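Local atomic coordinates of 11S globulin (Wrightia tinctoria, PDB entry 5WXU), a protein that probably serves as a hexameric seed storage globulin and binds the plant hormone auxin (indole-3-acetic acid). Residues G109-P121 with I160-N172. Residues are numbered along the deposited sequence; the frame is centred on the assembly and turned at random.
Sequences GHGILGAVFPGCP and IALPAGIVHWAYN. With IAC (1H-indol-3-ylacetic acid), chain S; PO4 (phosphate ion), chain N.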
loop_
_atom_site.group_PDB
_atom_site.type_symbol
_atom_site.label_atom_id
_atom_site.label_comp_id
_atom_site.label_asym_id
_atom_site.label_seq_id
_atom_site.Cartn_x
_atom_site.Cartn_y
_atom_site.Cartn_z
ATOM N N GLY B 109 19.618 -29.752 15.969
ATOM C CA GLY B 109 18.568 -30.448 16.622
ATOM C C GLY B 109 17.266 -30.290 15.923
ATOM O O GLY B 109 17.221 -29.771 14.800
ATOM N N HIS B 110 16.254 -30.766 16.554
ATOM C CA HIS B 110 14.875 -30.668 16.045
ATOM C C HIS B 110 13.901 -30.750 17.186
ATOM O O HIS B 110 14.159 -31.312 18.272
ATOM C CB HIS B 110 14.562 -31.678 14.928
ATOM C CG HIS B 110 14.412 -33.076 15.392
ATOM N ND1 HIS B 110 15.465 -33.969 15.439
ATOM C CD2 HIS B 110 13.312 -33.762 15.773
ATOM C CE1 HIS B 110 15.019 -35.133 15.900
ATOM N NE2 HIS B 110 13.713 -35.040 16.095
ATOM N N GLY B 111 12.770 -30.075 17.011
ATOM C CA GLY B 111 11.817 -30.027 18.084
ATOM C C GLY B 111 10.507 -29.378 17.710
ATOM O O GLY B 111 10.170 -29.369 16.576
ATOM N N ILE B 112 9.826 -28.815 18.686
ATOM C CA ILE B 112 8.476 -28.225 18.461
ATOM C C ILE B 112 8.554 -26.787 18.958
ATOM O O ILE B 112 9.226 -26.462 20.001
ATOM C CB ILE B 112 7.403 -28.891 19.355
ATOM C CG1 ILE B 112 7.453 -30.436 19.300
ATOM C CG2 ILE B 112 6.044 -28.376 19.011
ATOM C CD1 ILE B 112 7.219 -30.954 17.945
ATOM N N LEU B 113 7.960 -25.883 18.211
ATOM C CA LEU B 113 7.903 -24.483 18.666
ATOM C C LEU B 113 6.471 -24.096 18.667
ATOM O O LEU B 113 5.762 -24.350 17.709
ATOM C CB LEU B 113 8.716 -23.590 17.732
ATOM C CG LEU B 113 8.613 -22.106 18.028
ATOM C CD1 LEU B 113 9.944 -21.417 18.174
ATOM C CD2 LEU B 113 7.846 -21.435 16.939
ATOM N N GLY B 114 6.047 -23.441 19.724
ATOM C CA GLY B 114 4.712 -22.855 19.771
ATOM C C GLY B 114 4.815 -21.362 19.670
ATOM O O GLY B 114 5.785 -20.738 20.154
ATOM N N ALA B 115 3.806 -20.763 19.017
ATOM C CA ALA B 115 3.713 -19.327 18.925
ATOM C C ALA B 115 2.232 -18.998 18.995
ATOM O O ALA B 115 1.423 -19.636 18.304
ATOM C CB ALA B 115 4.312 -18.877 17.615
ATOM N N VAL B 116 1.867 -18.048 19.834
ATOM C CA VAL B 116 0.476 -17.751 20.072
ATOM C C VAL B 116 0.082 -16.415 19.421
ATOM O O VAL B 116 0.688 -15.374 19.751
ATOM C CB VAL B 116 0.134 -17.716 21.571
ATOM C CG1 VAL B 116 -1.318 -17.309 21.753
ATOM C CG2 VAL B 116 0.409 -19.092 22.188
ATOM N N PHE B 117 -0.956 -16.501 18.577
ATOM C CA PHE B 117 -1.640 -15.370 18.022
ATOM C C PHE B 117 -2.942 -15.064 18.731
ATOM O O PHE B 117 -3.918 -15.808 18.576
ATOM C CB PHE B 117 -1.783 -15.507 16.501
ATOM C CG PHE B 117 -0.433 -15.405 15.824
ATOM C CD1 PHE B 117 0.218 -14.161 15.745
ATOM C CD2 PHE B 117 0.278 -16.536 15.516
ATOM C CE1 PHE B 117 1.502 -14.062 15.194
ATOM C CE2 PHE B 117 1.549 -16.445 14.978
ATOM C CZ PHE B 117 2.155 -15.224 14.809
ATOM N N PRO B 118 -2.950 -13.958 19.486
ATOM C CA PRO B 118 -4.117 -13.674 20.319
ATOM C C PRO B 118 -5.334 -13.349 19.529
ATOM O O PRO B 118 -5.301 -12.512 18.562
ATOM C CB PRO B 118 -3.675 -12.495 21.190
ATOM C CG PRO B 118 -2.444 -11.984 20.607
ATOM C CD PRO B 118 -1.896 -12.925 19.624
ATOM N N GLY B 119 -6.411 -14.077 19.861
ATOM C CA GLY B 119 -7.704 -13.873 19.212
ATOM C C GLY B 119 -7.948 -14.838 18.045
ATOM O O GLY B 119 -8.948 -14.722 17.310
ATOM N N CYS B 120 -6.983 -15.729 17.821
ATOM C CA CYS B 120 -7.095 -16.790 16.843
ATOM C C CYS B 120 -7.604 -18.005 17.602
ATOM O O CYS B 120 -7.223 -18.171 18.769
ATOM C CB CYS B 120 -5.747 -17.152 16.205
ATOM S SG CYS B 120 -5.261 -15.912 14.938
ATOM N N PRO B 121 -8.482 -18.815 16.931
ATOM C CA PRO B 121 -8.980 -20.027 17.588
ATOM C C PRO B 121 -7.966 -21.154 17.658
ATOM O O PRO B 121 -6.976 -21.187 16.961
ATOM C CB PRO B 121 -10.186 -20.429 16.712
ATOM C CG PRO B 121 -9.816 -20.012 15.358
ATOM C CD PRO B 121 -9.071 -18.704 15.577
ATOM N N ILE B 160 13.414 -18.787 12.098
ATOM C CA ILE B 160 12.045 -18.561 12.564
ATOM C C ILE B 160 11.921 -17.079 12.915
ATOM O O ILE B 160 12.792 -16.525 13.555
ATOM C CB ILE B 160 11.768 -19.357 13.877
ATOM C CG1 ILE B 160 12.035 -20.861 13.719
ATOM C CG2 ILE B 160 10.372 -19.169 14.428
ATOM C CD1 ILE B 160 12.668 -21.499 14.951
ATOM N N ALA B 161 10.828 -16.452 12.531
ATOM C CA ALA B 161 10.631 -15.054 12.703
ATOM C C ALA B 161 9.477 -14.809 13.580
ATOM O O ALA B 161 8.338 -15.230 13.235
ATOM C CB ALA B 161 10.375 -14.384 11.324
ATOM N N LEU B 162 9.681 -14.078 14.673
ATOM C CA LEU B 162 8.557 -13.784 15.597
ATOM C C LEU B 162 8.449 -12.326 15.975
ATOM O O LEU B 162 9.444 -11.687 16.296
ATOM C CB LEU B 162 8.767 -14.575 16.889
ATOM C CG LEU B 162 8.672 -16.111 16.767
ATOM C CD1 LEU B 162 9.020 -16.887 18.024
ATOM C CD2 LEU B 162 7.301 -16.514 16.326
ATOM N N PRO B 163 7.232 -11.761 15.993
ATOM C CA PRO B 163 7.052 -10.409 16.452
ATOM C C PRO B 163 7.271 -10.241 17.946
ATOM O O PRO B 163 7.090 -11.186 18.776
ATOM C CB PRO B 163 5.580 -10.100 16.098
ATOM C CG PRO B 163 5.238 -11.136 15.087
ATOM C CD PRO B 163 5.981 -12.326 15.469
ATOM N N ALA B 164 7.457 -8.977 18.302
ATOM C CA ALA B 164 7.382 -8.542 19.692
ATOM C C ALA B 164 6.014 -8.816 20.253
ATOM O O ALA B 164 4.990 -8.690 19.556
ATOM C CB ALA B 164 7.710 -7.054 19.868
ATOM N N GLY B 165 5.980 -9.206 21.538
ATOM C CA GLY B 165 4.740 -9.336 22.257
ATOM C C GLY B 165 4.090 -10.677 22.194
ATOM O O GLY B 165 3.086 -10.893 22.879
ATOM N N ILE B 166 4.571 -11.513 21.277
ATOM C CA ILE B 166 3.974 -12.791 20.978
ATOM C C ILE B 166 4.598 -13.869 21.912
ATOM O O ILE B 166 5.798 -14.017 21.976
ATOM C CB ILE B 166 4.206 -13.155 19.527
ATOM C CG1 ILE B 166 3.432 -12.144 18.647
ATOM C CG2 ILE B 166 3.854 -14.631 19.229
ATOM C CD1 ILE B 166 1.921 -12.230 18.722
ATOM N N VAL B 167 3.738 -14.637 22.575
ATOM C CA VAL B 167 4.207 -15.790 23.381
ATOM C C VAL B 167 4.757 -16.914 22.492
ATOM O O VAL B 167 4.099 -17.361 21.583
ATOM C CB VAL B 167 3.075 -16.306 24.259
ATOM C CG1 VAL B 167 3.458 -17.632 25.043
ATOM C CG2 VAL B 167 2.597 -15.275 25.260
ATOM N N HIS B 168 5.909 -17.437 22.882
ATOM C CA HIS B 168 6.466 -18.549 22.169
ATOM C C HIS B 168 7.156 -19.506 23.187
ATOM O O HIS B 168 7.518 -19.113 24.250
ATOM C CB HIS B 168 7.450 -18.090 21.142
ATOM C CG HIS B 168 8.531 -17.205 21.707
ATOM N ND1 HIS B 168 8.332 -15.854 21.903
ATOM C CD2 HIS B 168 9.738 -17.493 22.249
ATOM C CE1 HIS B 168 9.405 -15.346 22.488
ATOM N NE2 HIS B 168 10.273 -16.324 22.706
ATOM N N TRP B 169 7.325 -20.740 22.765
ATOM C CA TRP B 169 7.915 -21.780 23.619
ATOM C C TRP B 169 8.500 -22.807 22.744
ATOM O O TRP B 169 8.210 -22.856 21.562
ATOM C CB TRP B 169 6.884 -22.412 24.578
ATOM C CG TRP B 169 5.682 -23.049 23.926
ATOM C CD1 TRP B 169 4.462 -22.427 23.635
ATOM C CD2 TRP B 169 5.532 -24.385 23.434
ATOM N NE1 TRP B 169 3.607 -23.268 22.994
ATOM C CE2 TRP B 169 4.216 -24.491 22.866
ATOM C CE3 TRP B 169 6.368 -25.522 23.402
ATOM C CZ2 TRP B 169 3.753 -25.623 22.251
ATOM C CZ3 TRP B 169 5.855 -26.651 22.860
ATOM C CH2 TRP B 169 4.588 -26.739 22.324
ATOM N N ALA B 170 9.402 -23.626 23.310
ATOM C CA ALA B 170 10.086 -24.609 22.472
ATOM C C ALA B 170 10.324 -25.899 23.324
ATOM O O ALA B 170 10.475 -25.838 24.514
ATOM C CB ALA B 170 11.384 -24.075 21.942
ATOM N N TYR B 171 10.282 -27.018 22.646
ATOM C CA TYR B 171 10.470 -28.344 23.269
ATOM C C TYR B 171 11.375 -29.175 22.339
ATOM O O TYR B 171 11.154 -29.246 21.133
ATOM C CB TYR B 171 9.140 -29.023 23.454
ATOM C CG TYR B 171 9.278 -30.438 23.975
ATOM C CD1 TYR B 171 9.698 -30.657 25.248
ATOM C CD2 TYR B 171 9.043 -31.530 23.152
ATOM C CE1 TYR B 171 9.867 -31.968 25.731
ATOM C CE2 TYR B 171 9.193 -32.832 23.623
ATOM C CZ TYR B 171 9.601 -33.035 24.905
ATOM O OH TYR B 171 9.760 -34.345 25.341
ATOM N N ASN B 172 12.391 -29.779 22.950
ATOM C CA ASN B 172 13.351 -30.641 22.248
ATOM C C ASN B 172 12.880 -32.092 22.313
ATOM O O ASN B 172 12.928 -32.701 23.389
ATOM C CB ASN B 172 14.735 -30.543 22.906
ATOM C CG ASN B 172 15.755 -31.359 22.156
ATOM O OD1 ASN B 172 15.496 -31.798 21.033
ATOM N ND2 ASN B 172 16.932 -31.513 22.749
HETATM C C IAC S . -12.070 -17.381 18.047
HETATM C C1 IAC S . -12.784 -18.349 18.899
HETATM C C2 IAC S . -12.407 -18.624 20.200
HETATM C C3 IAC S . -11.347 -17.922 20.717
HETATM C C4 IAC S . -10.655 -16.990 19.926
HETATM C C5 IAC S . -11.012 -16.726 18.615
HETATM C C7 IAC S . -13.849 -18.857 18.053
HETATM C C8 IAC S . -13.699 -18.230 16.813
HETATM C C17 IAC S . -14.858 -19.911 18.477
HETATM C C18 IAC S . -16.310 -19.476 18.445
HETATM N N IAC S . -12.669 -17.336 16.845
HETATM O O2 IAC S . -16.657 -18.570 17.663
HETATM O O3 IAC S . -17.172 -20.152 19.049
HETATM P P PO4 N . 13.461 -15.506 24.637
HETATM O O1 PO4 N . 12.526 -14.929 25.816
HETATM O O2 PO4 N . 12.959 -16.570 23.676
HETATM O O3 PO4 N . 13.588 -14.400 23.582
HETATM O O4 PO4 N . 14.942 -15.682 24.976
HETATM O O HOH W 1 17.289 -31.435 19.165
HETATM O O HOH W 2 0.986 -14.348 22.177
#
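Trp169 lies flat across Gly114: Gly114 CA sits 3.7 Å from the centroid of the five-membered ring and 22° off its normal, a CH-pi contact over the face. The indole gets there because its CG stands between the backbone N and the carbonyl carbon (chi1 58°), which folds the ring over the neighbouring strand, and a CB on Gly114 would collide with NE1. Ile112 CG2 packs alongside at 4.0 Å from Trp169 CH2. An alanine in place of Trp169 would probably strip the flat cover from Gly114 and open a gap beside Ile112 CG2. On the other face of the sheet, Leu113 CD1 meets Ile160 CD1 at 4.2 Å and Ala115 CB meets Leu162 CD2, both partners on strand 158-162. Further along, Ile166 CD1 reaches Phe117 CD1 at 3.9 Å and also touches Pro118 CD.

Paired backbone bonds join Ile112 with Tyr171 and Gly114 with Trp169; Val116 N adds one to Val167 O (2.9 Å), and a water bridges Val116 O and Val167 N. His168 donates through ND1 to Ile166 O (3.1 Å) and through NE2 to phosphate O2 (2.9 Å), a bond lying near the ring plane; both nitrogens are thus engaged, fixing the imidazole's rotation. At the far end a water links His110 N to Asn172 OD1, which also accepts from Ala174 N. Strands 110-115 and 168-172 run at 168° to each other, an antiparallel pairing within the N-terminal cupin beta-barrel.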